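Outer membrane protein Omp121 (Bacteroides thetaiotaomicron, PDB 5FQ8) probably imports peptides across the bacterial outer membrane as a TonB-dependent transporter, and binds calcium and magnesium ions. Local coordinates at residues T324-S329 and G965-N970; R832-N837 and G895-V900. All coordinates share one frame; numbering follows the deposited sequence.

Contact 1 of 2, residues T324-S329 and G965-N970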
ATOM      1  N   THR B 324     -12.832 -17.029   6.660  1.00 32.93           N
ATOM      2  CA  THR B 324     -12.551 -18.176   7.515  1.00 30.96           C
ATOM      3  C   THR B 324     -11.080 -18.190   7.900  1.00 28.68           C
ATOM      4  O   THR B 324     -10.246 -17.528   7.274  1.00 22.45           O
ATOM      5  CB  THR B 324     -12.899 -19.515   6.842  1.00 29.57           C
ATOM      6  OG1 THR B 324     -11.981 -19.785   5.779  1.00 26.13           O
ATOM      7  CG2 THR B 324     -14.313 -19.531   6.300  1.00 29.81           C
ATOM      8  N   GLY B 325     -10.771 -18.960   8.929  1.00 22.48           N
ATOM      9  CA  GLY B 325      -9.395 -19.113   9.355  1.00 30.29           C
ATOM     10  C   GLY B 325      -9.289 -19.395  10.838  1.00 26.94           C
ATOM     11  O   GLY B 325     -10.277 -19.499  11.557  1.00 22.74           O
ATOM     12  N   GLN B 326      -8.043 -19.514  11.292  1.00 22.66           N
ATOM     13  CA  GLN B 326      -7.769 -19.888  12.666  1.00 22.84           C
ATOM     14  C   GLN B 326      -7.682 -18.708  13.614  1.00 22.90           C
ATOM     15  O   GLN B 326      -7.513 -18.915  14.818  1.00 26.83           O
ATOM     16  CB  GLN B 326      -6.486 -20.691  12.744  1.00 22.91           C
ATOM     17  CG  GLN B 326      -5.311 -20.080  12.048  1.00 22.80           C
ATOM     18  CD  GLN B 326      -4.146 -21.031  11.990  1.00 22.91           C
ATOM     19  OE1 GLN B 326      -4.164 -22.053  12.647  1.00 23.08           O
ATOM     20  NE2 GLN B 326      -3.139 -20.712  11.195  1.00 22.85           N
ATOM     21  N   GLY B 327      -7.803 -17.492  13.119  1.00 22.80           N
ATOM     22  CA  GLY B 327      -7.653 -16.322  13.952  1.00 23.26           C
ATOM     23  C   GLY B 327      -8.983 -15.739  14.367  1.00 22.97           C
ATOM     24  O   GLY B 327      -9.907 -16.458  14.748  1.00 23.07           O
ATOM     25  N   LEU B 328      -9.081 -14.416  14.306  1.00 22.98           N
ATOM     26  CA  LEU B 328     -10.315 -13.734  14.672  1.00 23.10           C
ATOM     27  C   LEU B 328     -11.277 -13.748  13.489  1.00 30.23           C
ATOM     28  O   LEU B 328     -11.550 -12.736  12.845  1.00 32.36           O
ATOM     29  CB  LEU B 328     -10.019 -12.318  15.123  1.00 23.22           C
ATOM     30  CG  LEU B 328      -9.193 -12.202  16.374  1.00 23.41           C
ATOM     31  CD1 LEU B 328      -9.008 -10.759  16.627  1.00 23.54           C
ATOM     32  CD2 LEU B 328      -9.940 -12.833  17.491  1.00 23.62           C
ATOM     33  N   SER B 329     -11.782 -14.933  13.199  1.00 26.82           N
ATOM     34  CA  SER B 329     -12.798 -15.122  12.182  1.00 24.72           C
ATOM     35  C   SER B 329     -14.086 -15.579  12.842  1.00 23.07           C
ATOM     36  O   SER B 329     -14.112 -15.900  14.027  1.00 23.23           O
ATOM     37  CB  SER B 329     -12.337 -16.142  11.153  1.00 22.71           C
ATOM     38  OG  SER B 329     -12.799 -17.413  11.527  1.00 22.80           O
ATOM     39  N   GLY B 965      -8.340 -30.524   2.166  1.00 23.72           N
ATOM     40  CA  GLY B 965      -9.311 -30.514   3.226  1.00 23.71           C
ATOM     41  C   GLY B 965      -9.966 -29.166   3.366  1.00 23.45           C
ATOM     42  O   GLY B 965      -9.871 -28.316   2.495  1.00 23.29           O
ATOM     43  N   GLU B 966     -10.652 -29.024   4.485  1.00 23.45           N
ATOM     44  CA  GLU B 966     -11.430 -27.845   4.817  1.00 23.27           C
ATOM     45  C   GLU B 966     -10.856 -27.254   6.087  1.00 23.18           C
ATOM     46  O   GLU B 966     -10.560 -27.988   7.027  1.00 25.66           O
ATOM     47  CB  GLU B 966     -12.895 -28.204   5.023  1.00 39.93           C
ATOM     48  CG  GLU B 966     -13.543 -27.507   6.204  1.00 43.70           C
ATOM     49  CD  GLU B 966     -13.511 -28.351   7.444  1.00 37.34           C
ATOM     50  OE1 GLU B 966     -13.235 -29.542   7.309  1.00 28.62           O
ATOM     51  OE2 GLU B 966     -13.744 -27.837   8.546  1.00 36.95           O
ATOM     52  N   TYR B 967     -10.699 -25.938   6.126  1.00 22.97           N
ATOM     53  CA  TYR B 967     -10.025 -25.295   7.242  1.00 23.33           C
ATOM     54  C   TYR B 967     -11.008 -24.395   7.980  1.00 22.88           C
ATOM     55  O   TYR B 967     -10.846 -23.182   8.036  1.00 22.74           O
ATOM     56  CB  TYR B 967      -8.785 -24.537   6.773  1.00 22.77           C
ATOM     57  CG  TYR B 967      -7.748 -24.525   7.853  1.00 38.04           C
ATOM     58  CD1 TYR B 967      -7.027 -25.664   8.148  1.00 23.00           C
ATOM     59  CD2 TYR B 967      -7.539 -23.401   8.630  1.00 31.52           C
ATOM     60  CE1 TYR B 967      -6.101 -25.672   9.153  1.00 23.09           C
ATOM     61  CE2 TYR B 967      -6.618 -23.406   9.637  1.00 27.52           C
ATOM     62  CZ  TYR B 967      -5.905 -24.550   9.891  1.00 23.00           C
ATOM     63  OH  TYR B 967      -4.982 -24.581  10.887  1.00 27.08           O
ATOM     64  N   THR B 968     -11.981 -25.030   8.625  1.00 23.04           N
ATOM     65  CA  THR B 968     -13.177 -24.381   9.148  1.00 23.16           C
ATOM     66  C   THR B 968     -13.828 -23.510   8.088  1.00 22.95           C
ATOM     67  O   THR B 968     -14.203 -22.365   8.327  1.00 22.89           O
ATOM     68  CB  THR B 968     -12.907 -23.576  10.415  1.00 23.08           C
ATOM     69  OG1 THR B 968     -11.681 -22.867  10.293  1.00 22.92           O
ATOM     70  CG2 THR B 968     -12.833 -24.489  11.588  1.00 23.30           C
ATOM     71  N   ALA B 969     -13.957 -24.075   6.897  1.00 26.70           N
ATOM     72  CA  ALA B 969     -14.893 -23.548   5.922  1.00 26.81           C
ATOM     73  C   ALA B 969     -16.259 -23.400   6.561  1.00 27.66           C
ATOM     74  O   ALA B 969     -16.597 -24.101   7.511  1.00 23.25           O
ATOM     75  CB  ALA B 969     -14.984 -24.470   4.717  1.00 23.01           C
ATOM     76  N   ASN B 970     -17.041 -22.466   6.049  1.00 26.06           N
ATOM     77  CA  ASN B 970     -18.347 -22.236   6.626  1.00 30.95           C
ATOM     78  C   ASN B 970     -19.255 -23.443   6.392  1.00 23.47           C
ATOM     79  O   ASN B 970     -19.093 -24.166   5.412  1.00 25.37           O
ATOM     80  CB  ASN B 970     -18.969 -20.993   6.018  1.00 34.09           C
ATOM     81  CG  ASN B 970     -18.185 -19.756   6.309  1.00 31.35           C
ATOM     82  OD1 ASN B 970     -17.689 -19.560   7.405  1.00 29.75           O
ATOM     83  ND2 ASN B 970     -18.068 -18.902   5.315  1.00 40.39           N
TER
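Tyr967 and Gln326 are joined by the sole hydrogen bond between residues 324-329 and 965-970, and its geometry is far from textbook. The phenol OH of Tyr967 donates a hydrogen bond to Gln326 OE1 at 3.2 Å, but comes down from above the amide, 66° out of the carbonyl plane. Amide and ring stand almost perpendicular, 88° apart, with OE1 at the ring's edge. Gln326 reaches this position because CG is folded between the backbone N and the carbonyl carbon (chi1 50°) while the chain beyond runs straight out. Its NE2 is bonded to Asn121 and to the backbone of a bound peptide, which also bonds weakly to OE1, so one amide spans receptor and peptide, consistent with a place on the substrate path. A phenylalanine in place of Tyr967 would probably leave OE1 without its phenol donor, with just the weak peptide bond remaining of the partners described. Further along, the contact turns to packing. Thr324 CG2 lies 3.6 Å from Asn970 OD1, and Thr324 CB meets Thr968 O at 3.5 Å. Asn970 ND2 is bonded to Asp79, and the same side chain lies near Ile283 of a calcium site. Asn121 and Asp79 belong to the plug sequence, so the loop after strand 306-320 and the turn following strand 965-966 both bond to it. Arg832 of helix 832-839 packs on Gln326, Tyr967 and Thr968, helix 330-335 touches Asn970, and strand 965-966 runs parallel to strand 828-831.

Contact 2 of 2, residues R832-N837 and G895-V900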
ATOM      1  N   ARG B 832     -10.577 -29.278   9.791  1.00 25.05           N
ATOM      2  CA  ARG B 832     -10.362 -28.451  10.976  1.00 23.71           C
ATOM      3  C   ARG B 832     -11.626 -28.319  11.811  1.00 23.82           C
ATOM      4  O   ARG B 832     -11.547 -27.922  12.973  1.00 23.88           O
ATOM      5  CB  ARG B 832      -9.835 -27.059  10.586  1.00 23.42           C
ATOM      6  CG  ARG B 832      -9.159 -26.281  11.721  1.00 23.41           C
ATOM      7  CD  ARG B 832      -9.051 -24.788  11.481  1.00 23.17           C
ATOM      8  NE  ARG B 832      -8.390 -24.117  12.597  1.00 23.21           N
ATOM      9  CZ  ARG B 832      -9.020 -23.503  13.589  1.00 23.28           C
ATOM     10  NH1 ARG B 832     -10.321 -23.435  13.600  1.00 24.98           N
ATOM     11  NH2 ARG B 832      -8.347 -22.964  14.578  1.00 23.35           N
ATOM     12  N   THR B 833     -12.785 -28.661  11.249  1.00 23.88           N
ATOM     13  CA  THR B 833     -14.020 -28.611  12.019  1.00 24.04           C
ATOM     14  C   THR B 833     -14.062 -29.710  13.066  1.00 24.37           C
ATOM     15  O   THR B 833     -14.564 -29.506  14.174  1.00 25.06           O
ATOM     16  CB  THR B 833     -15.216 -28.720  11.089  1.00 24.06           C
ATOM     17  OG1 THR B 833     -15.085 -27.775  10.032  1.00 23.78           O
ATOM     18  CG2 THR B 833     -16.467 -28.429  11.836  1.00 24.21           C
ATOM     19  N   LYS B 834     -13.539 -30.882  12.732  1.00 24.52           N
ATOM     20  CA  LYS B 834     -13.351 -31.901  13.749  1.00 24.85           C
ATOM     21  C   LYS B 834     -12.224 -31.507  14.691  1.00 24.84           C
ATOM     22  O   LYS B 834     -12.338 -31.672  15.908  1.00 25.76           O
ATOM     23  CB  LYS B 834     -13.070 -33.248  13.086  1.00 25.06           C
ATOM     24  CG  LYS B 834     -13.047 -34.424  14.018  1.00 25.47           C
ATOM     25  CD  LYS B 834     -12.440 -35.638  13.358  1.00 25.68           C
ATOM     26  CE  LYS B 834     -12.491 -36.835  14.269  1.00 26.14           C
ATOM     27  NZ  LYS B 834     -11.924 -38.035  13.616  1.00 26.39           N
ATOM     28  N   ASP B 835     -11.149 -30.946  14.144  1.00 24.59           N
ATOM     29  CA  ASP B 835     -10.025 -30.497  14.956  1.00 27.69           C
ATOM     30  C   ASP B 835     -10.476 -29.568  16.076  1.00 24.59           C
ATOM     31  O   ASP B 835     -10.189 -29.805  17.253  1.00 24.83           O
ATOM     32  CB  ASP B 835      -9.003 -29.792  14.066  1.00 26.95           C
ATOM     33  CG  ASP B 835      -7.592 -29.981  14.536  1.00 31.26           C
ATOM     34  OD1 ASP B 835      -7.381 -30.149  15.751  1.00 46.30           O
ATOM     35  OD2 ASP B 835      -6.692 -29.962  13.678  1.00 24.30           O
ATOM     36  N   ILE B 836     -11.171 -28.489  15.724  1.00 24.36           N
ATOM     37  CA  ILE B 836     -11.504 -27.481  16.714  1.00 24.37           C
ATOM     38  C   ILE B 836     -12.524 -28.010  17.702  1.00 24.69           C
ATOM     39  O   ILE B 836     -12.561 -27.572  18.856  1.00 24.85           O
ATOM     40  CB  ILE B 836     -12.004 -26.204  16.026  1.00 24.09           C
ATOM     41  CG1 ILE B 836     -12.150 -25.087  17.038  1.00 24.13           C
ATOM     42  CG2 ILE B 836     -13.319 -26.454  15.369  1.00 24.10           C
ATOM     43  CD1 ILE B 836     -10.887 -24.807  17.741  1.00 24.16           C
ATOM     44  N   ASN B 837     -13.340 -28.979  17.288  1.00 26.53           N
ATOM     45  CA  ASN B 837     -14.393 -29.467  18.159  1.00 25.16           C
ATOM     46  C   ASN B 837     -13.910 -30.562  19.077  1.00 25.52           C
ATOM     47  O   ASN B 837     -14.444 -30.725  20.173  1.00 25.82           O
ATOM     48  CB  ASN B 837     -15.574 -29.952  17.333  1.00 25.20           C
ATOM     49  CG  ASN B 837     -16.371 -28.825  16.803  1.00 24.99           C
ATOM     50  OD1 ASN B 837     -17.134 -28.194  17.519  1.00 25.10           O
ATOM     51  ND2 ASN B 837     -16.178 -28.536  15.544  1.00 26.09           N
ATOM     52  N   GLY B 895      -2.703 -37.031  15.358  1.00 26.53           N
ATOM     53  CA  GLY B 895      -3.070 -36.134  14.287  1.00 39.78           C
ATOM     54  C   GLY B 895      -3.953 -36.784  13.239  1.00 32.58           C
ATOM     55  O   GLY B 895      -4.865 -36.149  12.700  1.00 33.87           O
ATOM     56  N   SER B 896      -3.697 -38.052  12.932  1.00 26.45           N
ATOM     57  CA  SER B 896      -4.471 -38.732  11.908  1.00 26.51           C
ATOM     58  C   SER B 896      -5.958 -38.756  12.228  1.00 26.47           C
ATOM     59  O   SER B 896      -6.771 -38.927  11.318  1.00 26.40           O
ATOM     60  CB  SER B 896      -3.955 -40.139  11.746  1.00 27.00           C
ATOM     61  OG  SER B 896      -4.127 -40.813  12.970  1.00 27.36           O
ATOM     62  N   CYS B 897      -6.329 -38.572  13.496  1.00 26.54           N
ATOM     63  CA  CYS B 897      -7.738 -38.500  13.865  1.00 26.53           C
ATOM     64  C   CYS B 897      -8.486 -37.491  13.026  1.00 32.21           C
ATOM     65  O   CYS B 897      -9.689 -37.641  12.801  1.00 41.22           O
ATOM     66  CB  CYS B 897      -7.873 -38.140  15.336  1.00 26.62           C
ATOM     67  SG  CYS B 897      -9.522 -37.758  15.875  1.00 26.57           S
ATOM     68  N   PHE B 898      -7.799 -36.473  12.536  1.00 30.85           N
ATOM     69  CA  PHE B 898      -8.467 -35.361  11.897  1.00 25.35           C
ATOM     70  C   PHE B 898      -8.434 -35.448  10.391  1.00 25.23           C
ATOM     71  O   PHE B 898      -8.920 -34.538   9.727  1.00 24.92           O
ATOM     72  CB  PHE B 898      -7.859 -34.055  12.381  1.00 25.06           C
ATOM     73  CG  PHE B 898      -7.906 -33.903  13.868  1.00 25.20           C
ATOM     74  CD1 PHE B 898      -9.111 -33.860  14.530  1.00 25.28           C
ATOM     75  CD2 PHE B 898      -6.749 -33.825  14.596  1.00 25.30           C
ATOM     76  CE1 PHE B 898      -9.164 -33.734  15.884  1.00 25.45           C
ATOM     77  CE2 PHE B 898      -6.787 -33.687  15.949  1.00 25.47           C
ATOM     78  CZ  PHE B 898      -7.994 -33.644  16.605  1.00 25.55           C
ATOM     79  N   LEU B 899      -7.889 -36.517   9.837  1.00 25.49           N
ATOM     80  CA  LEU B 899      -8.250 -36.921   8.490  1.00 25.52           C
ATOM     81  C   LEU B 899      -9.589 -37.640   8.546  1.00 25.73           C
ATOM     82  O   LEU B 899      -9.746 -38.616   9.287  1.00 26.09           O
ATOM     83  CB  LEU B 899      -7.171 -37.809   7.895  1.00 25.78           C
ATOM     84  CG  LEU B 899      -5.893 -37.049   7.608  1.00 25.57           C
ATOM     85  CD1 LEU B 899      -4.799 -37.994   7.270  1.00 25.91           C
ATOM     86  CD2 LEU B 899      -6.128 -36.108   6.469  1.00 25.23           C
ATOM     87  N   VAL B 900     -10.556 -37.146   7.776  1.00 29.87           N
ATOM     88  CA  VAL B 900     -11.947 -37.565   7.860  1.00 25.72           C
ATOM     89  C   VAL B 900     -12.384 -38.183   6.541  1.00 25.87           C
ATOM     90  O   VAL B 900     -11.955 -37.751   5.467  1.00 25.69           O
ATOM     91  CB  VAL B 900     -12.826 -36.363   8.236  1.00 25.42           C
ATOM     92  CG1 VAL B 900     -14.276 -36.653   7.988  1.00 25.58           C
ATOM     93  CG2 VAL B 900     -12.586 -36.018   9.674  1.00 25.41           C
TER
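Asp835, whose OD2 is hydrogen-bonded to the hydroxyl of Tyr830, lays its carboxylate almost flat on the ring of Phe898. The two planes differ by only 14°, and Asp835 OD1 sits over the rim at 3.6 Å from Phe898 CE2. Behind the carboxylate, Asp835 CB makes a CH-pi contact, 4.3 Å from the Phe898 ring centroid. The opposite face of the ring carries Cys897 SG, also displaced toward the rim, so the phenyl is sandwiched between its own chain neighbour and the helix. Lys834 passes beside this stack. With CG anti to the backbone N (chi1 -172°) and every later torsion extended, it stretches past Phe898 CD1, meets Val900 CG2 through CD at 3.7 Å, and brings NZ to the carbonyl O of Cys897. That hydrogen bond is modelled too short for its length to be trusted. The carbonyl belongs to a 3-10 turn, in which Phe898 N bonds to Gly895 O at 3.0 Å, leading directly into strand 899-915. Helix 832-839 is thus packed against the start of the strand that pairs antiparallel with strand 828-831, just before the helix. The chemistry is mixed: the lysine amine is probably held by the single carbonyl of Cys897, at a doubtful distance, while the carboxylate, on a ring face that offers an anion little, is likely to owe its position largely to the tyrosine hydroxyl.

How the contacts relate
After the plug, the chain builds barrel strands as far as 306-320 and then enters 324-329, the first half of contact 1, whose partner follows after 635 intervening residues. Most of the remaining strands fill that interval. Late in it, strand 828-831 runs into helix 832-839, and contact 2 closes a much shorter loop of 57 residues on the way to strand 899-915. The smaller closure therefore falls wholly within the larger one, and the two do not cross. They also meet directly: Glu966 O lies 3.0 Å from Arg832 N, a probable hydrogen bond. Strand 828-831, flanked by 899-915 and 965-966, links both contacts, and contact 1 in addition touches the plug.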